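Local atomic coordinates of zona occludens toxin N-terminal domain-containing protein (Neisseria meningitidis MC58, PDB entry 2R2A), a protein that is of unknown molecular function but carries a zonular occludens toxin N-terminal domain of the P-loop NTPase clan that probably binds a nucleotide. Residues A[17-22]-A[92-97]; A[24-29]-A[48-53]; A[148-153]-A[158-163]. All coordinates share one frame; numbering follows the deposited sequence.

Overall arrangement
Helix 18-28 links all three contacts: contact 1 uses its first turns, contact 2 its last, and the strand pair of contact 3 lies against it through Ile150 and Tyr148. Contact 1 lies nearest the middle of the chain and joins a polar half, bridged by waters around a sulfate, to a buried apolar half. Contact 2 is buried and wholly apolar, and it touches contact 1 where Ile92 CD1 meets Met26 SE at 3.7 Å. Contact 3, farthest out at about 16 Å between its centre and that of the chain, is held by main-chain hydrogen bonds in the antiparallel part of the sheet, with mixed side chains at its partly buried faces.

Contact 1: A[17-22]-A[92-97]; sequences GKTLKM and IVDEAQ. With SO4 (sulfate ion), chain C.
Thr19 and Asp94 lie 7.9 Å apart between their CA atoms, and Met22 and Ile92 8.8 Å, so the first turns of helix 18-28 stand beside the end of strand 90-93 with no main-chain bond. Gly17, the helix N-cap, has a positive phi of 102°, at which a CB would press on the preceding carbonyl; its backbone N donates to sulfate O2 and O4. Lys18 N donates to sulfate O4 at 2.9 Å and Thr19 N to O3 at 3.0 Å. The Lys18 chain, bent at its last two torsions, brings NZ to within 2.8 Å of the same O4; NZ also donates to Gly12 O. The sulfate, probably from the crystallisation liquor, sits where a Walker A P-loop would hold a nucleotide phosphate, and Gly15 N also donates to it. NZ donates to a water that donates to Glu95 OE2, while Glu95 OE1 accepts from Gln97 NE2 and Gln131. Thr19 and Asp94 cross at about a right angle without a direct hydrogen bond. A water 2.6 Å from Thr19 OG1 donates to Asp94 OD2, and another lies 2.8 Å from OG1, near Asp94 OD1 and the sulfate. Asp94 and Glu95, right after strand 90-93, are placed as in a Walker B motif. Deeper in, chi1 -176° carries CG and SE of selenomethionine Met22 toward beta-branched Ile92, which its unbranched chain meets tip to tip, CG to CG2 at 3.8 Å. Phe127 of strand 125-130 touches both residues, and Ile10 of strand 7-11 packs on Lys18 and Met22, placing the helix over the central strands.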
ATOM      1  N   GLY A  17      -7.148  12.150  -2.543  1.00 15.28           N
ATOM      2  CA  GLY A  17      -5.702  12.433  -2.438  1.00 17.25           C
ATOM      3  C   GLY A  17      -4.846  11.342  -1.805  1.00 15.52           C
ATOM      4  O   GLY A  17      -3.815  11.627  -1.170  1.00 15.48           O
ATOM      5  N   LYS A  18      -5.230  10.091  -2.016  1.00 14.86           N
ATOM      6  CA  LYS A  18      -4.514   8.982  -1.432  1.00 14.86           C
ATOM      7  C   LYS A  18      -3.130   8.860  -2.099  1.00 15.31           C
ATOM      8  O   LYS A  18      -2.132   8.700  -1.409  1.00 14.45           O
ATOM      9  CB  LYS A  18      -5.288   7.648  -1.607  1.00 15.42           C
ATOM     10  CG  LYS A  18      -6.660   7.525  -0.916  1.00 15.08           C
ATOM     11  CD  LYS A  18      -7.273   6.095  -1.183  1.00 14.62           C
ATOM     12  CE  LYS A  18      -7.511   5.787  -2.689  1.00 13.73           C
ATOM     13  NZ  LYS A  18      -8.599   6.682  -3.257  1.00 15.36           N
ATOM     14  N   THR A  19      -3.078   8.920  -3.439  1.00 15.14           N
ATOM     15  CA  THR A  19      -1.798   8.767  -4.111  1.00 16.87           C
ATOM     16  C   THR A  19      -0.847   9.918  -3.761  1.00 16.04           C
ATOM     17  O   THR A  19       0.334   9.683  -3.507  1.00 16.54           O
ATOM     18  CB  THR A  19      -1.930   8.630  -5.657  1.00 16.94           C
ATOM     19  OG1 THR A  19      -2.672   7.450  -5.951  1.00 21.14           O
ATOM     20  CG2 THR A  19      -0.550   8.460  -6.292  1.00 18.27           C
ATOM     21  N   LEU A  20      -1.344  11.144  -3.743  1.00 16.90           N
ATOM     22  CA  LEU A  20      -0.443  12.279  -3.380  1.00 18.26           C
ATOM     23  C   LEU A  20       0.043  12.177  -1.940  1.00 18.31           C
ATOM     24  O   LEU A  20       1.197  12.479  -1.663  1.00 17.77           O
ATOM     25  CB  LEU A  20      -1.153  13.615  -3.556  1.00 18.74           C
ATOM     26  CG  LEU A  20      -1.403  14.026  -5.004  1.00 20.45           C
ATOM     27  CD1 LEU A  20      -2.309  15.196  -4.957  1.00 22.39           C
ATOM     28  CD2 LEU A  20      -0.067  14.364  -5.676  1.00 22.04           C
ATOM     29  N   LYS A  21      -0.828  11.739  -1.016  1.00 16.98           N
ATOM     30  CA  LYS A  21      -0.339  11.467   0.345  1.00 18.15           C
ATOM     31  C   LYS A  21       0.774  10.392   0.353  1.00 18.27           C
ATOM     32  O   LYS A  21       1.798  10.543   1.031  1.00 18.53           O
ATOM     33  CB  LYS A  21      -1.499  11.099   1.286  1.00 17.96           C
ATOM     34  CG  LYS A  21      -1.061  10.806   2.727  1.00 23.43           C
ATOM     35  CD  LYS A  21      -0.443  12.095   3.318  1.00 25.45           C
ATOM     36  CE  LYS A  21       0.086  11.916   4.731  1.00 33.29           C
ATOM     37  NZ  LYS A  21       0.604  13.299   5.110  1.00 35.13           N
HETATM   38  N   MSE A  22       0.562   9.311  -0.386  1.00 17.80           N
HETATM   39  CA  MSE A  22       1.580   8.253  -0.505  1.00 18.29           C
HETATM   40  C   MSE A  22       2.919   8.798  -1.024  1.00 17.98           C
HETATM   41  O   MSE A  22       3.970   8.560  -0.420  1.00 18.48           O
HETATM   42  CB  MSE A  22       1.040   7.107  -1.367  1.00 17.95           C
HETATM   43  CG  MSE A  22       1.979   5.880  -1.499  1.00 18.58           C
HETATM   44 SE   MSE A  22       2.128   4.893   0.186  0.60 25.15          SE
HETATM   45  CE  MSE A  22       4.002   5.321   0.730  1.00 21.63           C
ATOM     46  N   ILE A  92       4.080  -1.061  -2.803  1.00 20.69           N
ATOM     47  CA  ILE A  92       2.950  -0.107  -2.698  1.00 20.85           C
ATOM     48  C   ILE A  92       1.944  -0.500  -3.778  1.00 20.82           C
ATOM     49  O   ILE A  92       2.273  -0.465  -4.990  1.00 21.22           O
ATOM     50  CB  ILE A  92       3.396   1.371  -2.935  1.00 19.89           C
ATOM     51  CG1 ILE A  92       4.508   1.742  -1.924  1.00 22.34           C
ATOM     52  CG2 ILE A  92       2.182   2.338  -2.925  1.00 20.10           C
ATOM     53  CD1 ILE A  92       5.317   3.043  -2.292  1.00 20.89           C
ATOM     54  N   VAL A  93       0.737  -0.882  -3.358  1.00 20.63           N
ATOM     55  CA  VAL A  93      -0.205  -1.418  -4.326  1.00 19.98           C
ATOM     56  C   VAL A  93      -1.389  -0.463  -4.328  1.00 20.86           C
ATOM     57  O   VAL A  93      -2.088  -0.324  -3.331  1.00 19.75           O
ATOM     58  CB  VAL A  93      -0.597  -2.874  -3.982  1.00 20.68           C
ATOM     59  CG1 VAL A  93      -1.707  -3.359  -4.885  1.00 20.07           C
ATOM     60  CG2 VAL A  93       0.642  -3.828  -4.141  1.00 19.58           C
ATOM     61  N   ASP A  94      -1.578   0.234  -5.430  1.00 21.27           N
ATOM     62  CA  ASP A  94      -2.750   1.094  -5.582  1.00 21.91           C
ATOM     63  C   ASP A  94      -3.951   0.222  -6.037  1.00 21.76           C
ATOM     64  O   ASP A  94      -3.794  -0.748  -6.828  1.00 22.08           O
ATOM     65  CB  ASP A  94      -2.440   2.210  -6.587  1.00 22.48           C
ATOM     66  CG  ASP A  94      -3.535   3.260  -6.639  1.00 28.61           C
ATOM     67  OD1 ASP A  94      -4.143   3.519  -5.584  1.00 32.17           O
ATOM     68  OD2 ASP A  94      -3.787   3.824  -7.719  1.00 32.31           O
ATOM     69  N   GLU A  95      -5.136   0.567  -5.554  1.00 20.83           N
ATOM     70  CA  GLU A  95      -6.377  -0.201  -5.839  1.00 21.43           C
ATOM     71  C   GLU A  95      -6.118  -1.680  -5.540  1.00 20.80           C
ATOM     72  O   GLU A  95      -6.268  -2.547  -6.394  1.00 19.96           O
ATOM     73  CB  GLU A  95      -6.880   0.030  -7.286  1.00 21.77           C
ATOM     74  CG  GLU A  95      -7.471   1.476  -7.533  1.00 25.85           C
ATOM     75  CD  GLU A  95      -8.677   1.880  -6.598  1.00 25.59           C
ATOM     76  OE1 GLU A  95      -9.792   1.359  -6.726  1.00 25.09           O
ATOM     77  OE2 GLU A  95      -8.496   2.744  -5.712  1.00 30.46           O
ATOM     78  N   ALA A  96      -5.713  -1.936  -4.301  1.00 20.44           N
ATOM     79  CA  ALA A  96      -5.203  -3.224  -3.885  1.00 20.16           C
ATOM     80  C   ALA A  96      -6.211  -4.362  -3.948  1.00 19.24           C
ATOM     81  O   ALA A  96      -5.806  -5.522  -3.815  1.00 19.07           O
ATOM     82  CB  ALA A  96      -4.642  -3.122  -2.449  1.00 19.95           C
ATOM     83  N   GLN A  97      -7.512  -4.042  -4.054  1.00 19.13           N
ATOM     84  CA  GLN A  97      -8.539  -5.060  -4.189  1.00 20.13           C
ATOM     85  C   GLN A  97      -8.341  -5.872  -5.468  1.00 21.16           C
ATOM     86  O   GLN A  97      -8.883  -6.945  -5.589  1.00 21.49           O
ATOM     87  CB  GLN A  97      -9.976  -4.459  -4.134  1.00 19.57           C
ATOM     88  CG  GLN A  97     -10.430  -3.605  -5.307  1.00 20.56           C
ATOM     89  CD  GLN A  97      -9.981  -2.132  -5.251  1.00 22.78           C
ATOM     90  OE1 GLN A  97      -9.101  -1.772  -4.504  1.00 21.28           O
ATOM     91  NE2 GLN A  97     -10.605  -1.291  -6.070  1.00 24.01           N
TER
HETATM   92  S   SO4 C 201      -6.837   9.485  -5.066  1.00 23.87           S
HETATM   93  O1  SO4 C 201      -7.656   8.790  -5.984  1.00 23.93           O
HETATM   94  O2  SO4 C 201      -6.872  10.902  -5.240  1.00 23.31           O
HETATM   95  O3  SO4 C 201      -5.503   8.942  -5.253  1.00 22.17           O
HETATM   96  O4  SO4 C 201      -7.335   9.182  -3.723  1.00 21.15           O
HETATM   97  O   HOH W   1      -9.208   5.477  -5.663  1.00 21.79           O
HETATM   98  O   HOH W   2      -4.896   6.057  -5.058  1.00 26.18           O
HETATM   99  O   HOH W   3      -2.826   6.171  -8.256  1.00 34.03           O

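Contact 2: A[24-29]-A[48-53]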
ATOM      1  N   SER A  24       3.926  11.887  -0.979  1.00 19.16           N
ATOM      2  CA  SER A  24       4.399  12.787   0.081  0.60 19.86           C
ATOM      3  C   SER A  24       5.183  12.012   1.156  1.00 20.24           C
ATOM      4  O   SER A  24       6.238  12.458   1.643  1.00 21.00           O
ATOM      5  CB  SER A  24       3.197  13.529   0.701  0.60 19.10           C
ATOM      6  OG  SER A  24       3.605  14.668   1.444  0.60 19.51           O
HETATM    7  N   MSE A  25       4.675  10.836   1.526  1.00 21.12           N
HETATM    8  CA  MSE A  25       5.376   9.947   2.475  1.00 23.40           C
HETATM    9  C   MSE A  25       6.683   9.445   1.918  1.00 22.60           C
HETATM   10  O   MSE A  25       7.709   9.430   2.612  1.00 22.51           O
HETATM   11  CB  MSE A  25       4.459   8.778   2.874  1.00 23.09           C
HETATM   12  CG  MSE A  25       3.233   9.293   3.631  1.00 24.52           C
HETATM   13 SE   MSE A  25       1.776   7.961   3.783  0.60 31.87          SE
HETATM   14  CE  MSE A  25       2.694   6.961   5.127  1.00 27.56           C
HETATM   15  N   MSE A  26       6.665   9.025   0.670  1.00 21.83           N
HETATM   16  CA  MSE A  26       7.904   8.565   0.029  1.00 23.63           C
HETATM   17  C   MSE A  26       8.950   9.689   0.008  1.00 23.67           C
HETATM   18  O   MSE A  26      10.155   9.418   0.043  1.00 23.22           O
HETATM   19  CB  MSE A  26       7.619   8.104  -1.376  1.00 23.00           C
HETATM   20  CG  MSE A  26       6.615   6.972  -1.474  1.00 24.01           C
HETATM   21 SE   MSE A  26       6.363   6.437  -3.313  0.60 27.14          SE
HETATM   22  CE  MSE A  26       8.098   5.542  -3.586  1.00 22.61           C
ATOM     23  N   ALA A  27       8.496  10.932  -0.079  1.00 23.41           N
ATOM     24  CA  ALA A  27       9.387  12.104  -0.163  1.00 23.99           C
ATOM     25  C   ALA A  27       9.984  12.490   1.193  1.00 25.80           C
ATOM     26  O   ALA A  27      11.024  13.192   1.243  1.00 25.99           O
ATOM     27  CB  ALA A  27       8.663  13.289  -0.760  1.00 24.45           C
ATOM     28  N   ASN A  28       9.365  12.014   2.279  1.00 25.31           N
ATOM     29  CA  ASN A  28       9.726  12.464   3.607  1.00 27.32           C
ATOM     30  C   ASN A  28      10.098  11.415   4.630  1.00 26.67           C
ATOM     31  O   ASN A  28      10.954  11.667   5.484  1.00 27.23           O
ATOM     32  CB  ASN A  28       8.610  13.311   4.180  1.00 27.49           C
ATOM     33  CG  ASN A  28       8.533  14.650   3.519  1.00 32.49           C
ATOM     34  OD1 ASN A  28       9.455  15.472   3.640  1.00 34.88           O
ATOM     35  ND2 ASN A  28       7.446  14.883   2.789  1.00 34.28           N
ATOM     36  N   ASP A  29       9.472  10.248   4.538  1.00 25.77           N
ATOM     37  CA  ASP A  29       9.529   9.274   5.607  1.00 26.00           C
ATOM     38  C   ASP A  29      10.880   8.537   5.638  1.00 25.58           C
ATOM     39  O   ASP A  29      11.464   8.259   4.591  1.00 25.00           O
ATOM     40  CB  ASP A  29       8.370   8.304   5.439  1.00 25.88           C
ATOM     41  CG  ASP A  29       7.012   8.934   5.811  1.00 30.35           C
ATOM     42  OD1 ASP A  29       6.926  10.189   6.008  1.00 26.61           O
ATOM     43  OD2 ASP A  29       6.033   8.145   5.896  1.00 33.85           O
ATOM     44  N   LYS A  48       1.166   4.802 -11.492  1.00 28.54           N
ATOM     45  CA  LYS A  48       1.648   5.342 -12.774  1.00 31.37           C
ATOM     46  C   LYS A  48       2.027   6.805 -12.601  1.00 31.70           C
ATOM     47  O   LYS A  48       1.408   7.521 -11.809  1.00 32.85           O
ATOM     48  CB  LYS A  48       0.584   5.230 -13.876  1.00 31.59           C
ATOM     49  CG  LYS A  48       0.140   3.812 -14.237  1.00 34.96           C
ATOM     50  CD  LYS A  48       1.020   3.232 -15.341  1.00 40.36           C
ATOM     51  CE  LYS A  48       0.568   1.821 -15.758  1.00 42.10           C
ATOM     52  NZ  LYS A  48       1.366   1.298 -16.931  1.00 43.58           N
ATOM     53  N   GLY A  49       3.055   7.233 -13.313  1.00 31.88           N
ATOM     54  CA  GLY A  49       3.449   8.621 -13.306  1.00 32.20           C
ATOM     55  C   GLY A  49       4.357   8.959 -12.150  1.00 32.25           C
ATOM     56  O   GLY A  49       4.687  10.126 -11.942  1.00 31.18           O
ATOM     57  N   LEU A  50       4.773   7.925 -11.417  1.00 32.55           N
ATOM     58  CA  LEU A  50       5.680   8.075 -10.287  1.00 33.09           C
ATOM     59  C   LEU A  50       7.112   8.221 -10.788  1.00 33.51           C
ATOM     60  O   LEU A  50       7.610   7.353 -11.506  1.00 33.94           O
ATOM     61  CB  LEU A  50       5.540   6.866  -9.347  1.00 32.91           C
ATOM     62  CG  LEU A  50       6.420   6.914  -8.096  1.00 32.96           C
ATOM     63  CD1 LEU A  50       5.984   8.079  -7.202  1.00 31.16           C
ATOM     64  CD2 LEU A  50       6.410   5.571  -7.332  1.00 32.71           C
ATOM     65  N   LYS A  51       7.770   9.315 -10.406  1.00 34.11           N
ATOM     66  CA  LYS A  51       9.113   9.652 -10.906  1.00 34.29           C
ATOM     67  C   LYS A  51      10.260   9.050 -10.069  1.00 33.61           C
ATOM     68  O   LYS A  51      11.373   8.894 -10.551  1.00 34.04           O
ATOM     69  CB  LYS A  51       9.296  11.164 -10.976  1.00 35.07           C
ATOM     70  CG  LYS A  51       8.400  11.887 -11.969  1.00 37.46           C
ATOM     71  CD  LYS A  51       8.959  13.298 -12.193  1.00 41.25           C
ATOM     72  CE  LYS A  51       8.034  14.175 -13.050  1.00 43.71           C
ATOM     73  NZ  LYS A  51       6.769  14.528 -12.352  1.00 44.65           N
ATOM     74  N   ILE A  52       9.962   8.725  -8.819  1.00 32.37           N
ATOM     75  CA  ILE A  52      10.889   8.084  -7.903  1.00 31.07           C
ATOM     76  C   ILE A  52      11.168   6.693  -8.473  1.00 29.89           C
ATOM     77  O   ILE A  52      10.215   5.982  -8.817  1.00 29.71           O
ATOM     78  CB  ILE A  52      10.214   7.955  -6.502  1.00 31.07           C
ATOM     79  CG1 ILE A  52       9.826   9.341  -5.967  1.00 31.04           C
ATOM     80  CG2 ILE A  52      11.117   7.164  -5.545  1.00 32.05           C
ATOM     81  CD1 ILE A  52       8.970   9.367  -4.711  1.00 31.29           C
ATOM     82  N   PRO A  53      12.461   6.307  -8.604  1.00 28.56           N
ATOM     83  CA  PRO A  53      12.788   5.004  -9.167  1.00 28.24           C
ATOM     84  C   PRO A  53      12.057   3.870  -8.452  1.00 26.68           C
ATOM     85  O   PRO A  53      11.945   3.874  -7.228  1.00 28.15           O
ATOM     86  CB  PRO A  53      14.314   4.902  -8.981  1.00 27.49           C
ATOM     87  CG  PRO A  53      14.751   6.310  -9.007  1.00 28.51           C
ATOM     88  CD  PRO A  53      13.679   7.082  -8.299  1.00 28.22           C
TER
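Met26, in the last turns of the helix that follows the P-loop, packs against Leu50 and Ile52 of the loop between strands 43-45 and 55-58. It is present as selenomethionine and is the one residue of its segment that carries the contact. Its chain leaves the helix with CG anti to the carbonyl carbon (chi1 -59°), runs straight to SE and bends there, so that the terminal methyl turns onto the loop. CB lies 3.8 Å from Ile52 CD1, and CE lies 3.9 Å from Ile52 CG2, so CD1 meets the chain near its root and CG2 near its terminal methyl. Leu50 meets it end to end: its CD2 is 4.1 Å from Met26 CE and equally close to SE. A long unbranched side chain suits this place because it can follow two branched partners in a loop without regular structure. The contact is purely apolar, and no hydrogen bond crosses it. Phe32 and Val43 also touch Met26, Leu50 touches Thr45 of strand 43-45, and Leu191 lies on Ile52. The helix following the P-loop is thus packed onto the loop after strand 43-45, as expected of an alpha/beta P-loop NTPase fold, in which helices cover a largely parallel sheet.

Contact 3: A[148-153]-A[158-163]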
ATOM      1  N   TYR A 148      -4.663   4.823   7.528  1.00 15.04           N
ATOM      2  CA  TYR A 148      -5.059   6.222   7.324  1.00 16.34           C
ATOM      3  C   TYR A 148      -6.262   6.245   6.440  1.00 16.12           C
ATOM      4  O   TYR A 148      -6.325   5.513   5.432  1.00 16.66           O
ATOM      5  CB  TYR A 148      -3.968   6.949   6.544  1.00 16.47           C
ATOM      6  CG  TYR A 148      -2.687   7.171   7.285  1.00 17.69           C
ATOM      7  CD1 TYR A 148      -2.624   7.982   8.421  1.00 19.56           C
ATOM      8  CD2 TYR A 148      -1.515   6.597   6.815  1.00 19.73           C
ATOM      9  CE1 TYR A 148      -1.367   8.225   9.065  1.00 22.36           C
ATOM     10  CE2 TYR A 148      -0.307   6.804   7.443  1.00 23.83           C
ATOM     11  CZ  TYR A 148      -0.230   7.621   8.571  1.00 22.50           C
ATOM     12  OH  TYR A 148       1.015   7.820   9.162  1.00 20.86           O
ATOM     13  N   HIS A 149      -7.220   7.080   6.780  1.00 14.72           N
ATOM     14  CA  HIS A 149      -8.362   7.259   5.905  1.00 15.51           C
ATOM     15  C   HIS A 149      -8.540   8.782   5.695  1.00 15.83           C
ATOM     16  O   HIS A 149      -8.474   9.573   6.672  1.00 15.81           O
ATOM     17  CB  HIS A 149      -9.632   6.684   6.547  1.00 15.34           C
ATOM     18  CG  HIS A 149     -10.864   6.939   5.714  1.00 16.12           C
ATOM     19  ND1 HIS A 149     -11.226   6.118   4.663  1.00 15.08           N
ATOM     20  CD2 HIS A 149     -11.787   7.925   5.758  1.00 14.28           C
ATOM     21  CE1 HIS A 149     -12.337   6.589   4.108  1.00 16.32           C
ATOM     22  NE2 HIS A 149     -12.668   7.702   4.726  1.00 15.31           N
ATOM     23  N   ILE A 150      -8.725   9.198   4.452  1.00 15.04           N
ATOM     24  CA  ILE A 150      -8.947  10.603   4.141  1.00 14.35           C
ATOM     25  C   ILE A 150     -10.452  10.863   4.120  1.00 13.61           C
ATOM     26  O   ILE A 150     -11.193  10.333   3.276  1.00 14.34           O
ATOM     27  CB  ILE A 150      -8.290  10.996   2.771  1.00 12.64           C
ATOM     28  CG1 ILE A 150      -6.796  10.621   2.791  1.00 15.64           C
ATOM     29  CG2 ILE A 150      -8.518  12.514   2.505  1.00 13.37           C
ATOM     30  CD1 ILE A 150      -6.178  10.677   1.384  1.00 15.83           C
ATOM     31  N   ALA A 151     -10.907  11.664   5.077  1.00 11.62           N
ATOM     32  CA  ALA A 151     -12.310  12.005   5.155  1.00 14.32           C
ATOM     33  C   ALA A 151     -12.478  13.433   4.652  1.00 14.92           C
ATOM     34  O   ALA A 151     -11.582  14.276   4.822  1.00 16.13           O
ATOM     35  CB  ALA A 151     -12.777  11.873   6.616  1.00 14.34           C
ATOM     36  N   SER A 152     -13.605  13.733   4.012  1.00 16.72           N
ATOM     37  CA  SER A 152     -13.829  15.085   3.539  1.00 16.74           C
ATOM     38  C   SER A 152     -15.144  15.570   4.102  1.00 17.43           C
ATOM     39  O   SER A 152     -16.126  14.818   4.173  1.00 16.65           O
ATOM     40  CB  SER A 152     -13.848  15.156   2.010  1.00 17.44           C
ATOM     41  OG  SER A 152     -14.604  16.285   1.562  1.00 24.18           O
ATOM     42  N   ASN A 153     -15.178  16.826   4.514  1.00 16.89           N
ATOM     43  CA  ASN A 153     -16.463  17.375   4.940  1.00 17.43           C
ATOM     44  C   ASN A 153     -17.355  17.978   3.857  0.60 17.88           C
ATOM     45  O   ASN A 153     -18.369  18.615   4.179  0.60 18.42           O
ATOM     46  CB  ASN A 153     -16.295  18.416   6.072  1.00 17.06           C
ATOM     47  CG  ASN A 153     -15.817  19.796   5.585  1.00 15.85           C
ATOM     48  OD1 ASN A 153     -15.522  20.002   4.407  1.00 11.43           O
ATOM     49  ND2 ASN A 153     -15.811  20.769   6.511  1.00 14.86           N
ATOM     50  N   ARG A 158     -10.274  18.332   4.171  1.00 14.60           N
ATOM     51  CA  ARG A 158      -9.923  16.954   4.360  1.00 12.81           C
ATOM     52  C   ARG A 158      -9.217  16.761   5.685  1.00 11.20           C
ATOM     53  O   ARG A 158      -8.405  17.584   6.066  1.00 10.29           O
ATOM     54  CB  ARG A 158      -8.997  16.486   3.229  1.00 11.97           C
ATOM     55  CG  ARG A 158      -9.774  16.286   1.876  1.00 13.45           C
ATOM     56  CD  ARG A 158      -8.822  16.036   0.727  1.00 12.96           C
ATOM     57  NE  ARG A 158      -8.031  17.225   0.385  1.00 11.03           N
ATOM     58  CZ  ARG A 158      -7.122  17.254  -0.591  1.00 13.49           C
ATOM     59  NH1 ARG A 158      -6.911  16.153  -1.313  1.00 14.31           N
ATOM     60  NH2 ARG A 158      -6.443  18.382  -0.845  1.00 10.13           N
ATOM     61  N   THR A 159      -9.637  15.716   6.371  1.00 10.69           N
ATOM     62  CA  THR A 159      -9.079  15.232   7.625  1.00 12.22           C
ATOM     63  C   THR A 159      -8.440  13.874   7.374  1.00 12.54           C
ATOM     64  O   THR A 159      -9.040  12.980   6.708  1.00 13.71           O
ATOM     65  CB  THR A 159     -10.229  15.040   8.626  1.00 13.08           C
ATOM     66  OG1 THR A 159     -10.909  16.291   8.767  1.00 15.60           O
ATOM     67  CG2 THR A 159      -9.681  14.618  10.027  1.00 14.02           C
ATOM     68  N   LEU A 160      -7.229  13.696   7.895  1.00 11.50           N
ATOM     69  CA  LEU A 160      -6.621  12.411   7.896  1.00 13.12           C
ATOM     70  C   LEU A 160      -6.976  11.712   9.243  1.00 13.46           C
ATOM     71  O   LEU A 160      -6.657  12.223  10.292  1.00 13.00           O
ATOM     72  CB  LEU A 160      -5.113  12.627   7.804  1.00 13.10           C
ATOM     73  CG  LEU A 160      -4.369  11.342   7.620  1.00 18.41           C
ATOM     74  CD1 LEU A 160      -4.620  10.896   6.180  1.00 18.40           C
ATOM     75  CD2 LEU A 160      -2.910  11.632   7.878  1.00 21.33           C
ATOM     76  N   LEU A 161      -7.651  10.574   9.168  1.00 12.84           N
ATOM     77  CA  LEU A 161      -7.999   9.752  10.340  1.00 13.91           C
ATOM     78  C   LEU A 161      -6.936   8.668  10.410  1.00 15.29           C
ATOM     79  O   LEU A 161      -6.566   8.057   9.366  1.00 16.02           O
ATOM     80  CB  LEU A 161      -9.394   9.143  10.166  1.00 13.26           C
ATOM     81  CG  LEU A 161     -10.584  10.125   9.925  1.00 13.36           C
ATOM     82  CD1 LEU A 161     -11.866   9.325   9.756  1.00 13.85           C
ATOM     83  CD2 LEU A 161     -10.727  11.055  11.123  1.00 11.85           C
ATOM     84  N   GLU A 162      -6.473   8.394  11.618  1.00 15.01           N
ATOM     85  CA  GLU A 162      -5.438   7.382  11.798  1.00 15.64           C
ATOM     86  C   GLU A 162      -5.792   6.398  12.925  1.00 14.67           C
ATOM     87  O   GLU A 162      -6.148   6.814  14.036  1.00 13.83           O
ATOM     88  CB  GLU A 162      -4.098   8.027  12.136  1.00 17.04           C
ATOM     89  CG  GLU A 162      -2.988   6.995  12.170  1.00 22.92           C
ATOM     90  CD  GLU A 162      -1.677   7.509  12.729  1.00 29.46           C
ATOM     91  OE1 GLU A 162      -1.432   8.741  12.752  1.00 30.06           O
ATOM     92  OE2 GLU A 162      -0.886   6.634  13.133  1.00 32.72           O
ATOM     93  N   TRP A 163      -5.650   5.111  12.617  1.00 14.36           N
ATOM     94  CA  TRP A 163      -5.805   4.053  13.621  1.00 15.63           C
ATOM     95  C   TRP A 163      -4.574   3.159  13.579  1.00 16.87           C
ATOM     96  O   TRP A 163      -3.822   3.183  12.597  1.00 15.82           O
ATOM     97  CB  TRP A 163      -7.034   3.183  13.335  1.00 14.94           C
ATOM     98  CG  TRP A 163      -8.378   3.891  13.288  1.00 14.31           C
ATOM     99  CD1 TRP A 163      -9.284   4.021  14.299  1.00 15.09           C
ATOM    100  CD2 TRP A 163      -8.985   4.450  12.125  1.00 14.17           C
ATOM    101  NE1 TRP A 163     -10.425   4.658  13.850  1.00 15.05           N
ATOM    102  CE2 TRP A 163     -10.263   4.939  12.516  1.00 15.18           C
ATOM    103  CE3 TRP A 163      -8.555   4.626  10.792  1.00 13.28           C
ATOM    104  CZ2 TRP A 163     -11.120   5.593  11.614  1.00 16.44           C
ATOM    105  CZ3 TRP A 163      -9.416   5.253   9.874  1.00 16.21           C
ATOM    106  CH2 TRP A 163     -10.692   5.735  10.306  1.00 14.75           C
TER
HETATM  107  O   HOH W   4       0.839   8.828  11.552  1.00 43.63           O
HETATM  108  O   HOH W   5     -12.709  16.693   6.879  1.00 26.26           O
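Tyr148 to Ser152 pair with Glu162 to Arg158 as the two strands of an antiparallel hairpin, their axes 4.6 Å apart at closest and 152° between directions. His149 and Leu161 exchange two main-chain hydrogen bonds, each 2.8 Å between the N of one and the O of the other, and Ala151 with Thr159 forms the next hydrogen-bonded pair. Tyr148, Ile150, Leu160, Glu162 and Arg158 share one face. There the Tyr148 ring lies alongside Glu162, planes 57° apart, with CE1 3.7 Å from Glu162 CG, while CD1 rests 3.7 Å from Leu160 CD2. A water in the plane of the ring, 2.6 Å from Tyr148 OH, donates to Glu162 OE1; the hydroxyl also bonds Lys146. The side chains of Ile150 and Arg158 lie side by side, pointing the same way, with Ile150 CG2 4.0 Å from Arg158 CD, and Arg158 NH1 donates to Ser16 O of the probable P-loop. On the other face, Ala151 CB lies 4.1 Å from Leu161 CD1, the small side chain letting the leucine end lie close to the strand, and His149 CB meets the edge of the Trp163 ring, 3.6 Å from CZ3. His149 ND1 bonds Thr11, and Trp163 NE1 bonds Met173 O. Strand 7-11 flanks the hairpin beyond Tyr148 and Ile150, strand 178-181 lies beyond Leu160, and helix 18-28 packs on the first face through Met25 and Lys18.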